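Local coordinates for dTDP-4-amino-4,6-dideoxyglucose formyltransferase (PDB 6V2T), which probably transfers a formyl group from a folate cofactor to the amino group of the nucleotide-linked sugar dTDP-4-amino-4,6-dideoxyglucose, a step linked to O-antigen synthesis, at residues V96-K101 with I115-G120; P119-H124 with L158-V163; P123-W128 with N208-S213; I136-V141 with H232-R237. One frame throughout, in Å; residues are numbered along the deposited sequence.

Interaction 1 is the buried one, near the centre of the chain, and joins two parallel strands of the main sheet next to both ligands. Interaction 2 shares Pro-119 and Gly-120 with it and ties the loop after strand 113-118 to the edge strand 157-163. Interaction 3 continues from that loop into a two-stranded parallel sheet that reaches both ligands again. Interaction 4 lies farther out and joins helix 130-137 to helix 229-238 of the C-terminal dimerization region. The chemistry changes accordingly: strand bonds and apolar packing in interaction 1, one amide bond with a water in interaction 2, strand bonds and asparagine amides in interaction 3, and charged groups in interaction 4.

Interaction 1 (V96-K101 with I115-G120); sequences VSAHCK and INIHPG. With 0FX (dTDP-4-amino-4,6-dideoxyglucose), chain G; FOL (folic acid), chain H.
The His-99 imidazole has the sugar-nucleotide phosphate oxygen O3P at its edge, in the ring plane, and meets the Ile-117 carbonyl and the Pro-119 ring obliquely. ND1 donates to O3P over 2.8 Å, with 152° at the hydrogen. The His-99 and Pro-119 side chains come from opposite directions, with Pro-119 CD 3.6 Å from His-99 NE2. Glu-182 of helix 171-194 bonds NE2, so both ring nitrogens are held and the ring's rotation is fixed. Strands 94-98 and 113-118 run parallel as neighbours in a beta-alpha-beta unit of the formyltransferase sheet. Ser-97 bonds through N to Ile-115 O and through O to Ile-117 N, each at 2.7 Å. On the face with Val-96 and Ala-98, Ile-117 CD1 lies 3.7 Å from Val-96 CG1 and 4.0 Å from Ala-98 CB. The other face carries Ser-97 and Asn-116. Asn-116 reaches across with CG anti to the backbone N (chi1 -177°), which brings ND2 to Ser-97 OG at 2.6 Å, a weak bond of poor angle. Its OD1 is taken by His-146. The folate lies against this amide, and its N10 donates to Cys-100 O. Lys-101 NZ donates to the sugar hydroxyl O2G at 2.8 Å.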
# COMPACT_ATOMS: atom_id res chain seq x y z
N VAL B 96 -16.50 -16.25 28.68
CA VAL B 96 -15.33 -15.50 28.13
C VAL B 96 -15.72 -14.92 26.77
O VAL B 96 -16.03 -15.67 25.83
CB VAL B 96 -14.06 -16.36 28.07
CG1 VAL B 96 -12.92 -15.56 27.46
CG2 VAL B 96 -13.66 -16.90 29.43
N SER B 97 -15.71 -13.60 26.69
CA SER B 97 -15.84 -12.85 25.43
C SER B 97 -14.46 -12.77 24.79
O SER B 97 -13.57 -12.15 25.39
CB SER B 97 -16.39 -11.47 25.67
OG SER B 97 -16.09 -10.68 24.55
N ALA B 98 -14.30 -13.37 23.63
CA ALA B 98 -13.05 -13.34 22.85
C ALA B 98 -13.34 -12.60 21.55
O ALA B 98 -13.68 -13.25 20.54
CB ALA B 98 -12.54 -14.75 22.65
N HIS B 99 -13.22 -11.27 21.57
CA HIS B 99 -13.56 -10.41 20.41
C HIS B 99 -15.02 -10.71 20.03
O HIS B 99 -15.27 -11.10 18.91
CB HIS B 99 -12.58 -10.66 19.27
CG HIS B 99 -11.17 -10.23 19.54
ND1 HIS B 99 -10.36 -9.75 18.55
CD2 HIS B 99 -10.45 -10.21 20.68
CE1 HIS B 99 -9.17 -9.46 19.07
NE2 HIS B 99 -9.20 -9.74 20.38
N CYS B 100 -15.92 -10.59 21.00
CA CYS B 100 -17.38 -10.76 20.83
C CYS B 100 -17.98 -9.48 20.27
O CYS B 100 -17.79 -8.43 20.92
CB CYS B 100 -18.03 -11.08 22.17
SG CYS B 100 -19.80 -11.36 22.04
N LYS B 101 -18.68 -9.56 19.13
CA LYS B 101 -19.34 -8.41 18.45
C LYS B 101 -20.56 -7.89 19.25
O LYS B 101 -21.03 -6.80 18.91
CB LYS B 101 -19.79 -8.77 17.02
CG LYS B 101 -18.67 -8.99 16.01
CD LYS B 101 -19.13 -9.67 14.72
CE LYS B 101 -18.04 -9.74 13.67
NZ LYS B 101 -17.68 -8.39 13.18
N ILE B 115 -15.77 -12.53 31.48
CA ILE B 115 -14.39 -12.02 31.25
C ILE B 115 -14.19 -11.74 29.76
O ILE B 115 -14.49 -12.62 28.93
CB ILE B 115 -13.35 -13.02 31.81
CG1 ILE B 115 -13.50 -13.16 33.32
CG2 ILE B 115 -11.96 -12.60 31.39
CD1 ILE B 115 -12.54 -14.16 34.01
N ASN B 116 -13.65 -10.56 29.45
CA ASN B 116 -13.44 -10.07 28.07
C ASN B 116 -11.95 -10.11 27.75
O ASN B 116 -11.09 -9.75 28.62
CB ASN B 116 -14.03 -8.68 27.84
CG ASN B 116 -13.90 -8.16 26.42
OD1 ASN B 116 -13.39 -7.07 26.19
ND2 ASN B 116 -14.37 -8.90 25.44
N ILE B 117 -11.65 -10.56 26.55
CA ILE B 117 -10.29 -10.44 25.96
C ILE B 117 -10.33 -9.28 24.96
O ILE B 117 -10.96 -9.41 23.89
CB ILE B 117 -9.88 -11.79 25.33
CG1 ILE B 117 -10.05 -12.93 26.32
CG2 ILE B 117 -8.45 -11.71 24.82
CD1 ILE B 117 -9.97 -14.29 25.68
N HIS B 118 -9.73 -8.16 25.31
CA HIS B 118 -9.83 -6.89 24.54
C HIS B 118 -8.48 -6.57 23.92
O HIS B 118 -7.46 -6.49 24.63
CB HIS B 118 -10.31 -5.76 25.47
CG HIS B 118 -10.30 -4.39 24.87
ND1 HIS B 118 -11.16 -4.03 23.84
CD2 HIS B 118 -9.64 -3.27 25.22
CE1 HIS B 118 -10.97 -2.76 23.55
NE2 HIS B 118 -10.01 -2.28 24.36
N PRO B 119 -8.46 -6.25 22.61
CA PRO B 119 -7.23 -5.85 21.92
C PRO B 119 -6.87 -4.37 22.06
O PRO B 119 -6.47 -3.77 21.08
CB PRO B 119 -7.55 -6.26 20.49
CG PRO B 119 -9.03 -5.97 20.35
CD PRO B 119 -9.61 -6.39 21.69
N GLY B 120 -7.03 -3.82 23.26
CA GLY B 120 -6.52 -2.50 23.68
C GLY B 120 -5.94 -2.58 25.08
O GLY B 120 -6.09 -3.63 25.73
O4P 0FX G . -10.67 -7.37 16.41
P2 0FX G . -11.80 -8.16 15.74
O3P 0FX G . -11.89 -9.57 16.23
O1G 0FX G . -13.07 -7.39 16.23
C1G 0FX G . -14.09 -8.14 16.90
C2G 0FX G . -15.39 -7.65 16.29
O2G 0FX G . -15.49 -7.88 14.87
C3G 0FX G . -15.46 -6.15 16.55
O3G 0FX G . -16.74 -5.71 16.07
C4G 0FX G . -15.23 -5.82 18.04
N4A 0FX G . -15.04 -4.38 18.18
C5G 0FX G . -14.02 -6.50 18.67
C6G 0FX G . -14.02 -6.30 20.20
O5G 0FX G . -14.04 -7.88 18.32
OPP 0FX G . -11.84 -8.48 14.07
P 0FX G . -12.24 -7.23 13.21
O1P 0FX G . -13.55 -6.62 13.42
O2P 0FX G . -12.25 -7.69 11.78
O5 0FX G . -11.12 -6.12 13.16
C5 0FX G . -9.76 -6.46 13.13
C4 0FX G . -9.00 -5.24 12.60
O4 0FX G . -9.29 -5.00 11.22
C3 0FX G . -9.40 -3.91 13.26
O3 0FX G . -8.76 -3.72 14.52
C2 0FX G . -9.04 -2.83 12.20
C1 0FX G . -9.24 -3.65 10.90
N11 0FX G . -10.49 -3.27 10.26
C61 0FX G . -11.62 -4.01 10.38
C51 0FX G . -12.78 -3.59 9.73
C5A 0FX G . -14.06 -4.40 9.86
C21 0FX G . -10.47 -2.16 9.51
O21 0FX G . -9.31 -1.45 9.42
N31 0FX G . -11.57 -1.71 8.87
C41 0FX G . -12.73 -2.42 8.96
O41 0FX G . -13.85 -1.92 8.35
N1 FOL H . -20.22 -6.33 26.96
C2 FOL H . -20.20 -5.63 28.11
NA2 FOL H . -21.33 -5.44 28.78
N3 FOL H . -19.03 -5.16 28.63
C4 FOL H . -17.88 -5.32 27.95
O4 FOL H . -16.85 -4.85 28.51
C4A FOL H . -17.88 -6.04 26.76
N5 FOL H . -16.78 -6.22 26.02
C6 FOL H . -16.82 -6.61 24.61
C7 FOL H . -17.98 -7.61 24.44
N8 FOL H . -19.18 -7.22 25.13
C8A FOL H . -19.10 -6.53 26.28
C9 FOL H . -16.71 -5.39 23.62
N10 FOL H . -17.46 -5.58 22.38
C11 FOL H . -19.79 -2.75 20.32
C12 FOL H . -19.70 -4.07 19.89
C13 FOL H . -18.90 -5.00 20.59
C14 FOL H . -18.21 -4.64 21.72
C15 FOL H . -18.33 -3.32 22.16
C16 FOL H . -19.11 -2.39 21.47
C FOL H . -20.67 -1.76 19.59
O FOL H . -21.54 -2.23 18.89
N FOL H . -20.58 -0.44 19.74

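Interaction 2 (P119-H124 with L158-V163); sequences PGLNPH and LFQKEV
With CG anti to the backbone N (chi1 -161°), Leu-121 turns its two methyls to Gln-160 and Glu-162 of strand 157-163. Gln-160 has CG between the backbone N and the carbonyl carbon (chi1 76°), and its chain then runs extended to the loop. This joins the loop after strand 113-118 to an edge strand of the mixed sheet in the formyl transferase fold; strand 141-147 lies between the two strands. The side chains of Leu-121 and Gln-160 cross at about a right angle. Leu-121 CD1 lies over one face of the Gln-160 amide, 3.6 Å from NE2. The other branch, CD2, rests 3.9 Å from Glu-162 CB. Pro-140 also touches both Leu-121 and Glu-162. Gln-160 NE2 donates to the Asn-122 carbonyl oxygen at 3.2 Å, almost straight at 171°. The donor lies in the carbonyl plane, on a lone pair, and the acceptor is close to the plane of the Gln-160 amide. Gln-160 NE2 also bonds Thr-144 OG1, so both the loop and the neighbouring strand fix this amide. Thr-144 further bonds Gly-120 O and Asn-122 N. A water donates to both Asn-122 O, at 2.6 Å, and Gln-160 OE1, at 2.8 Å.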
# COMPACT_ATOMS: atom_id res chain seq x y z
N PRO B 119 -8.46 -6.25 22.61
CA PRO B 119 -7.23 -5.85 21.92
C PRO B 119 -6.87 -4.37 22.06
O PRO B 119 -6.47 -3.77 21.08
CB PRO B 119 -7.55 -6.26 20.49
CG PRO B 119 -9.03 -5.97 20.35
CD PRO B 119 -9.61 -6.39 21.69
N GLY B 120 -7.03 -3.82 23.26
CA GLY B 120 -6.52 -2.50 23.68
C GLY B 120 -5.94 -2.58 25.08
O GLY B 120 -6.09 -3.63 25.73
N LEU B 121 -5.24 -1.53 25.51
CA LEU B 121 -4.74 -1.38 26.89
C LEU B 121 -5.69 -0.47 27.67
O LEU B 121 -5.50 0.76 27.63
CB LEU B 121 -3.31 -0.82 26.85
CG LEU B 121 -2.53 -1.04 28.15
CD1 LEU B 121 -2.13 -2.49 28.30
CD2 LEU B 121 -1.31 -0.16 28.22
N ASN B 122 -6.66 -1.07 28.35
CA ASN B 122 -7.64 -0.30 29.17
C ASN B 122 -6.87 0.53 30.18
O ASN B 122 -5.86 0.06 30.71
CB ASN B 122 -8.66 -1.24 29.81
CG ASN B 122 -9.63 -1.80 28.78
OD1 ASN B 122 -9.62 -1.40 27.62
ND2 ASN B 122 -10.43 -2.76 29.20
N PRO B 123 -7.29 1.77 30.50
CA PRO B 123 -8.52 2.38 29.97
C PRO B 123 -8.39 3.26 28.71
O PRO B 123 -9.30 4.08 28.40
CB PRO B 123 -8.92 3.25 31.17
CG PRO B 123 -7.59 3.77 31.70
CD PRO B 123 -6.61 2.63 31.49
N HIS B 124 -7.25 3.15 28.02
CA HIS B 124 -6.87 3.99 26.86
C HIS B 124 -7.51 3.43 25.58
O HIS B 124 -7.27 2.23 25.28
CB HIS B 124 -5.35 3.99 26.69
CG HIS B 124 -4.63 4.29 27.97
ND1 HIS B 124 -4.76 5.51 28.60
CD2 HIS B 124 -3.80 3.54 28.73
CE1 HIS B 124 -4.03 5.51 29.69
NE2 HIS B 124 -3.41 4.30 29.79
N LEU B 158 -7.72 -7.89 34.99
CA LEU B 158 -7.13 -9.13 35.55
C LEU B 158 -5.66 -9.26 35.10
O LEU B 158 -4.76 -9.47 35.97
CB LEU B 158 -8.00 -10.30 35.07
CG LEU B 158 -9.48 -10.18 35.43
CD1 LEU B 158 -10.24 -11.47 35.16
CD2 LEU B 158 -9.64 -9.80 36.90
N PHE B 159 -5.41 -9.17 33.80
CA PHE B 159 -4.06 -9.23 33.21
C PHE B 159 -4.02 -8.25 32.07
O PHE B 159 -5.05 -8.12 31.39
CB PHE B 159 -3.77 -10.63 32.67
CG PHE B 159 -3.87 -11.70 33.72
CD1 PHE B 159 -2.82 -11.93 34.61
CD2 PHE B 159 -5.02 -12.44 33.85
CE1 PHE B 159 -2.93 -12.91 35.58
CE2 PHE B 159 -5.13 -13.40 34.84
CZ PHE B 159 -4.08 -13.65 35.69
N GLN B 160 -2.90 -7.56 31.85
CA GLN B 160 -2.76 -6.75 30.61
C GLN B 160 -1.28 -6.60 30.26
O GLN B 160 -0.43 -6.65 31.18
CB GLN B 160 -3.51 -5.42 30.75
CG GLN B 160 -2.83 -4.38 31.60
CD GLN B 160 -3.57 -3.06 31.63
OE1 GLN B 160 -3.19 -2.18 32.39
NE2 GLN B 160 -4.61 -2.88 30.81
N LYS B 161 -1.01 -6.39 28.98
CA LYS B 161 0.36 -6.15 28.48
C LYS B 161 0.33 -5.14 27.33
O LYS B 161 -0.45 -5.32 26.39
CB LYS B 161 1.01 -7.47 28.08
CG LYS B 161 2.50 -7.33 27.72
CD LYS B 161 3.31 -8.62 27.70
CE LYS B 161 2.48 -9.89 27.84
NZ LYS B 161 3.27 -11.13 27.62
N GLU B 162 1.13 -4.10 27.47
CA GLU B 162 1.32 -3.04 26.47
C GLU B 162 2.16 -3.64 25.34
O GLU B 162 2.98 -4.53 25.59
CB GLU B 162 1.99 -1.84 27.10
CG GLU B 162 2.33 -0.76 26.09
CD GLU B 162 2.67 0.59 26.67
OE1 GLU B 162 2.86 0.67 27.89
OE2 GLU B 162 2.67 1.59 25.91
N VAL B 163 1.90 -3.20 24.12
CA VAL B 163 2.77 -3.50 22.96
C VAL B 163 3.22 -2.16 22.44
O VAL B 163 2.50 -1.15 22.53
CB VAL B 163 2.09 -4.39 21.90
CG1 VAL B 163 1.38 -5.57 22.52
CG2 VAL B 163 1.16 -3.61 21.02
O HOH W 1 -3.98 0.47 32.39

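Interaction 3 (P123-W128 with N208-S213); sequences PHNRGW and NYNGIS. With 0FX (dTDP-4-amino-4,6-dideoxyglucose), chain G; FOL (folic acid), chain H.
Residues 126-127 and 209-210 pair as short parallel strands, with Arg-126 opposite Tyr-209 and Gly-127 opposite Asn-210. Asn-210 N donates to Arg-126 O at 2.9 Å, and Trp-128 N donates to Asn-210 O at 3.0 Å. Beside this pairing the amides of Asn-125, Asn-208 and Asn-210 interlock. Asn-208 ND2 donates nearly straight to Asn-125 OD1 at 2.9 Å, while its OD1 accepts from Asn-125 N. Asn-210 ND2 reaches Asn-125 OD1 at 3.2 Å, from the opposite face of the Asn-125 amide. Asn-137 is a further donor to that oxygen. This small two-stranded sheet links the loop after strand 113-118 to the start of helix 212-219, where Gly-211 is the N-cap, and it lines both ligand sites. Tyr-209 CB lies over one face of the Arg-126 guanidinium, whose NH2 bonds Ile-152 O. The Tyr-209 ring leans obliquely on Gly-127, with CE2 3.4 Å from Gly-127 CA. Trp-128 is held between two groups. Ile-212 CB makes a CH-pi contact over the five-membered ring, 4.0 Å from its centroid. The sugar amine N4A, the probable formyl acceptor, lies over the opposite face. Folate atom C is at the indole edge, and folate N is 3.2 Å from Trp-128 NE1.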
# COMPACT_ATOMS: atom_id res chain seq x y z
N PRO B 123 -7.29 1.77 30.50
CA PRO B 123 -8.52 2.38 29.97
C PRO B 123 -8.39 3.26 28.71
O PRO B 123 -9.30 4.08 28.40
CB PRO B 123 -8.92 3.25 31.17
CG PRO B 123 -7.59 3.77 31.70
CD PRO B 123 -6.61 2.63 31.49
N HIS B 124 -7.25 3.15 28.02
CA HIS B 124 -6.87 3.99 26.86
C HIS B 124 -7.51 3.43 25.58
O HIS B 124 -7.27 2.23 25.28
CB HIS B 124 -5.35 3.99 26.69
CG HIS B 124 -4.63 4.29 27.97
ND1 HIS B 124 -4.76 5.51 28.60
CD2 HIS B 124 -3.80 3.54 28.73
CE1 HIS B 124 -4.03 5.51 29.69
NE2 HIS B 124 -3.41 4.30 29.79
N ASN B 125 -8.29 4.24 24.87
CA ASN B 125 -8.88 3.86 23.56
C ASN B 125 -9.64 2.55 23.75
O ASN B 125 -9.41 1.59 22.99
CB ASN B 125 -7.81 3.79 22.46
CG ASN B 125 -7.17 5.12 22.15
OD1 ASN B 125 -7.83 6.15 22.25
ND2 ASN B 125 -5.90 5.12 21.74
N ARG B 126 -10.48 2.53 24.78
CA ARG B 126 -11.56 1.54 24.95
C ARG B 126 -12.42 1.58 23.68
O ARG B 126 -12.47 2.62 23.02
CB ARG B 126 -12.40 1.82 26.21
CG ARG B 126 -11.64 1.68 27.53
CD ARG B 126 -12.30 2.44 28.68
NE ARG B 126 -13.71 2.12 28.68
CZ ARG B 126 -14.71 2.98 28.90
NH1 ARG B 126 -14.45 4.23 29.27
NH2 ARG B 126 -15.95 2.59 28.73
N GLY B 127 -13.06 0.46 23.35
CA GLY B 127 -14.02 0.37 22.23
C GLY B 127 -13.36 0.01 20.92
O GLY B 127 -12.62 -0.94 20.91
N TRP B 128 -13.65 0.73 19.83
CA TRP B 128 -13.36 0.25 18.46
C TRP B 128 -11.90 0.42 18.05
O TRP B 128 -11.34 1.51 18.21
CB TRP B 128 -14.30 0.89 17.46
CG TRP B 128 -15.63 0.24 17.58
CD1 TRP B 128 -16.60 0.50 18.52
CD2 TRP B 128 -16.06 -0.89 16.83
NE1 TRP B 128 -17.66 -0.36 18.33
CE2 TRP B 128 -17.36 -1.22 17.30
CE3 TRP B 128 -15.54 -1.58 15.74
CZ2 TRP B 128 -18.11 -2.25 16.73
CZ3 TRP B 128 -16.28 -2.59 15.18
CH2 TRP B 128 -17.54 -2.93 15.68
N ASN B 208 -10.88 6.68 27.96
CA ASN B 208 -11.63 7.24 26.80
C ASN B 208 -12.14 6.08 25.96
O ASN B 208 -11.43 5.07 25.80
CB ASN B 208 -10.77 8.22 26.00
CG ASN B 208 -9.67 7.50 25.24
OD1 ASN B 208 -8.77 6.93 25.85
ND2 ASN B 208 -9.77 7.51 23.92
N TYR B 209 -13.36 6.23 25.47
CA TYR B 209 -14.06 5.24 24.61
C TYR B 209 -14.22 5.83 23.20
O TYR B 209 -14.68 6.99 23.05
CB TYR B 209 -15.37 4.83 25.27
CG TYR B 209 -16.18 3.88 24.43
CD1 TYR B 209 -17.09 4.34 23.50
CD2 TYR B 209 -16.02 2.51 24.54
CE1 TYR B 209 -17.81 3.48 22.68
CE2 TYR B 209 -16.73 1.64 23.74
CZ TYR B 209 -17.63 2.11 22.80
OH TYR B 209 -18.33 1.23 22.01
N ASN B 210 -13.87 5.05 22.18
CA ASN B 210 -14.09 5.38 20.75
C ASN B 210 -15.19 4.46 20.25
O ASN B 210 -15.07 3.26 20.45
CB ASN B 210 -12.83 5.16 19.94
CG ASN B 210 -11.73 6.08 20.40
OD1 ASN B 210 -11.93 7.29 20.46
ND2 ASN B 210 -10.62 5.51 20.83
N GLY B 211 -16.23 5.01 19.64
CA GLY B 211 -17.29 4.20 19.05
C GLY B 211 -17.06 3.95 17.57
O GLY B 211 -16.18 4.60 16.97
N ILE B 212 -17.91 3.14 16.97
CA ILE B 212 -17.80 2.83 15.51
C ILE B 212 -17.93 4.14 14.72
O ILE B 212 -17.23 4.30 13.74
CB ILE B 212 -18.84 1.79 15.06
CG1 ILE B 212 -18.66 1.45 13.58
CG2 ILE B 212 -20.25 2.24 15.36
CD1 ILE B 212 -19.32 0.16 13.17
N SER B 213 -18.78 5.06 15.15
CA SER B 213 -19.01 6.33 14.42
C SER B 213 -17.77 7.25 14.52
O SER B 213 -17.52 8.04 13.60
CB SER B 213 -20.29 6.99 14.88
OG SER B 213 -20.16 7.45 16.21
O4P 0FX G . -10.67 -7.37 16.41
P2 0FX G . -11.80 -8.16 15.74
O3P 0FX G . -11.89 -9.57 16.23
O1G 0FX G . -13.07 -7.39 16.23
C1G 0FX G . -14.09 -8.14 16.90
C2G 0FX G . -15.39 -7.65 16.29
O2G 0FX G . -15.49 -7.88 14.87
C3G 0FX G . -15.46 -6.15 16.55
O3G 0FX G . -16.74 -5.71 16.07
C4G 0FX G . -15.23 -5.82 18.04
N4A 0FX G . -15.04 -4.38 18.18
C5G 0FX G . -14.02 -6.50 18.67
C6G 0FX G . -14.02 -6.30 20.20
O5G 0FX G . -14.04 -7.88 18.32
OPP 0FX G . -11.84 -8.48 14.07
P 0FX G . -12.24 -7.23 13.21
O1P 0FX G . -13.55 -6.62 13.42
O2P 0FX G . -12.25 -7.69 11.78
O5 0FX G . -11.12 -6.12 13.16
C5 0FX G . -9.76 -6.46 13.13
C4 0FX G . -9.00 -5.24 12.60
O4 0FX G . -9.29 -5.00 11.22
C3 0FX G . -9.40 -3.91 13.26
O3 0FX G . -8.76 -3.72 14.52
C2 0FX G . -9.04 -2.83 12.20
C1 0FX G . -9.24 -3.65 10.90
N11 0FX G . -10.49 -3.27 10.26
C61 0FX G . -11.62 -4.01 10.38
C51 0FX G . -12.78 -3.59 9.73
C5A 0FX G . -14.06 -4.40 9.86
C21 0FX G . -10.47 -2.16 9.51
O21 0FX G . -9.31 -1.45 9.42
N31 0FX G . -11.57 -1.71 8.87
C41 0FX G . -12.73 -2.42 8.96
O41 0FX G . -13.85 -1.92 8.35
N1 FOL H . -20.22 -6.33 26.96
C2 FOL H . -20.20 -5.63 28.11
NA2 FOL H . -21.33 -5.44 28.78
N3 FOL H . -19.03 -5.16 28.63
C4 FOL H . -17.88 -5.32 27.95
O4 FOL H . -16.85 -4.85 28.51
C4A FOL H . -17.88 -6.04 26.76
N5 FOL H . -16.78 -6.22 26.02
C6 FOL H . -16.82 -6.61 24.61
C7 FOL H . -17.98 -7.61 24.44
N8 FOL H . -19.18 -7.22 25.13
C8A FOL H . -19.10 -6.53 26.28
C9 FOL H . -16.71 -5.39 23.62
N10 FOL H . -17.46 -5.58 22.38
C11 FOL H . -19.79 -2.75 20.32
C12 FOL H . -19.70 -4.07 19.89
C13 FOL H . -18.90 -5.00 20.59
C14 FOL H . -18.21 -4.64 21.72
C15 FOL H . -18.33 -3.32 22.16
C16 FOL H . -19.11 -2.39 21.47
C FOL H . -20.67 -1.76 19.59
O FOL H . -21.54 -2.23 18.89
N FOL H . -20.58 -0.44 19.74
O HOH W 2 -10.47 2.78 20.39

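Interaction 4 (I136-V141 with H232-R237); sequences INKKPV and HIDLLR. With EDO (1,2-ethanediol), chain I.
Helix 130-137 ends at Asn-137 beside helix 229-238, and the backbones come closest at Ile-136 and Asp-234, with 5.9 Å between their CA atoms. Lys-138 leaves the helix with positive phi (67°). Asn-137 OD1 accepts from Lys-139 N, forming an Asx turn at the helix end. The Ile-136 and Leu-235 side chains lie side by side, pointing the same way, their CD1 methyls 4.0 Å apart. Lys-138 bends at chi2 (-51°) and then extends, and its side chain crosses that of Asp-234 at about a right angle. NZ forms a salt bridge with Asp-234 OD2 at 2.9 Å, from above the carboxylate plane. Arg-237 grips Asp-234 OD1 side-on: NE and NH2 both donate to it, each at 2.9 Å and from the same face. Each carboxylate oxygen thus has a cationic partner, which probably favours the ionised form. Lys-138 NZ and Arg-237 NH2 come within 3.7 Å, and the carboxylate probably offsets their like charges. A 1,2-ethanediol, probably from the crystallisation liquor, bridges them: O1 accepts from Arg-237 NH2 and O2 from Lys-138 NZ, each at 2.8 Å. NZ also bonds Ile-135 O, and Arg-237 NH1 bonds Asp-169 O. His-232, earlier in the same helix, meets His-232 of the second subunit. The contact is a partly buried salt-bridge network that joins the formyl transferase part to helix 229-238 of the C-terminal dimerization region.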
# COMPACT_ATOMS: atom_id res chain seq x y z
N ILE B 136 -2.62 7.49 16.11
CA ILE B 136 -2.92 8.93 15.99
C ILE B 136 -2.70 9.64 17.33
O ILE B 136 -2.02 10.68 17.30
CB ILE B 136 -4.33 9.14 15.48
CG1 ILE B 136 -4.50 8.58 14.07
CG2 ILE B 136 -4.69 10.62 15.53
CD1 ILE B 136 -5.95 8.39 13.69
N ASN B 137 -3.29 9.16 18.44
CA ASN B 137 -3.33 9.98 19.69
C ASN B 137 -2.20 9.58 20.66
O ASN B 137 -2.17 10.13 21.73
CB ASN B 137 -4.70 9.97 20.35
CG ASN B 137 -5.16 8.63 20.88
OD1 ASN B 137 -4.37 7.74 21.25
ND2 ASN B 137 -6.47 8.50 20.96
N LYS B 138 -1.38 8.58 20.32
CA LYS B 138 -0.14 8.20 21.03
C LYS B 138 -0.43 7.63 22.42
O LYS B 138 0.56 7.30 23.11
CB LYS B 138 0.80 9.42 21.13
CG LYS B 138 1.03 10.15 19.82
CD LYS B 138 1.47 9.24 18.65
CE LYS B 138 1.51 9.95 17.30
NZ LYS B 138 1.99 9.03 16.25
N LYS B 139 -1.70 7.41 22.77
CA LYS B 139 -2.05 6.61 23.96
C LYS B 139 -1.52 5.18 23.80
O LYS B 139 -1.37 4.66 22.69
CB LYS B 139 -3.56 6.67 24.18
CG LYS B 139 -4.10 8.04 24.60
CD LYS B 139 -5.58 8.03 24.77
CE LYS B 139 -6.23 9.37 24.94
NZ LYS B 139 -5.70 10.07 26.12
N PRO B 140 -1.22 4.48 24.91
CA PRO B 140 -0.78 3.09 24.83
C PRO B 140 -1.80 2.13 24.20
O PRO B 140 -2.98 2.35 24.28
CB PRO B 140 -0.58 2.66 26.30
CG PRO B 140 -0.56 3.94 27.10
CD PRO B 140 -1.29 4.98 26.29
N VAL B 141 -1.31 1.01 23.73
CA VAL B 141 -2.17 -0.10 23.21
C VAL B 141 -1.53 -1.40 23.66
O VAL B 141 -0.35 -1.39 24.10
CB VAL B 141 -2.32 -0.01 21.68
CG1 VAL B 141 -1.10 -0.55 20.97
CG2 VAL B 141 -3.59 -0.69 21.17
N HIS B 232 -0.21 13.84 8.78
CA HIS B 232 -1.01 13.30 7.65
C HIS B 232 -0.61 11.84 7.45
O HIS B 232 -1.51 11.01 7.26
CB HIS B 232 -0.83 14.18 6.42
CG HIS B 232 -1.55 15.48 6.55
ND1 HIS B 232 -1.12 16.64 5.89
CD2 HIS B 232 -2.67 15.82 7.23
CE1 HIS B 232 -1.96 17.62 6.17
NE2 HIS B 232 -2.93 17.14 6.98
N ILE B 233 0.68 11.55 7.49
CA ILE B 233 1.18 10.15 7.34
C ILE B 233 0.64 9.30 8.50
O ILE B 233 0.17 8.17 8.25
CB ILE B 233 2.71 10.10 7.20
CG1 ILE B 233 3.14 10.60 5.82
CG2 ILE B 233 3.23 8.70 7.47
CD1 ILE B 233 4.62 10.69 5.60
N ASP B 234 0.64 9.85 9.71
CA ASP B 234 0.16 9.14 10.93
C ASP B 234 -1.32 8.79 10.76
O ASP B 234 -1.70 7.63 11.04
CB ASP B 234 0.44 9.97 12.18
CG ASP B 234 1.87 9.87 12.66
OD1 ASP B 234 2.65 9.13 12.03
OD2 ASP B 234 2.18 10.48 13.71
N LEU B 235 -2.13 9.71 10.28
CA LEU B 235 -3.58 9.46 10.03
C LEU B 235 -3.75 8.34 8.99
O LEU B 235 -4.59 7.41 9.23
CB LEU B 235 -4.22 10.75 9.51
CG LEU B 235 -5.65 10.64 9.00
CD1 LEU B 235 -6.56 10.13 10.10
CD2 LEU B 235 -6.15 12.00 8.48
N LEU B 236 -3.05 8.45 7.85
CA LEU B 236 -3.24 7.47 6.73
C LEU B 236 -2.68 6.09 7.15
O LEU B 236 -3.33 5.08 6.84
CB LEU B 236 -2.58 7.99 5.46
CG LEU B 236 -3.18 9.28 4.90
CD1 LEU B 236 -2.40 9.74 3.67
CD2 LEU B 236 -4.66 9.13 4.57
N ARG B 237 -1.55 6.03 7.86
CA ARG B 237 -1.03 4.71 8.34
C ARG B 237 -1.97 4.11 9.39
O ARG B 237 -2.19 2.86 9.32
CB ARG B 237 0.44 4.79 8.76
CG ARG B 237 0.71 5.34 10.16
CD ARG B 237 2.22 5.54 10.29
NE ARG B 237 2.56 6.32 11.46
CZ ARG B 237 2.79 5.86 12.68
NH1 ARG B 237 2.72 4.56 12.97
NH2 ARG B 237 3.10 6.72 13.63
C1 EDO I . 4.58 5.97 16.88
O1 EDO I . 3.26 6.12 16.38
C2 EDO I . 4.84 7.07 17.82
O2 EDO I . 4.48 8.33 17.24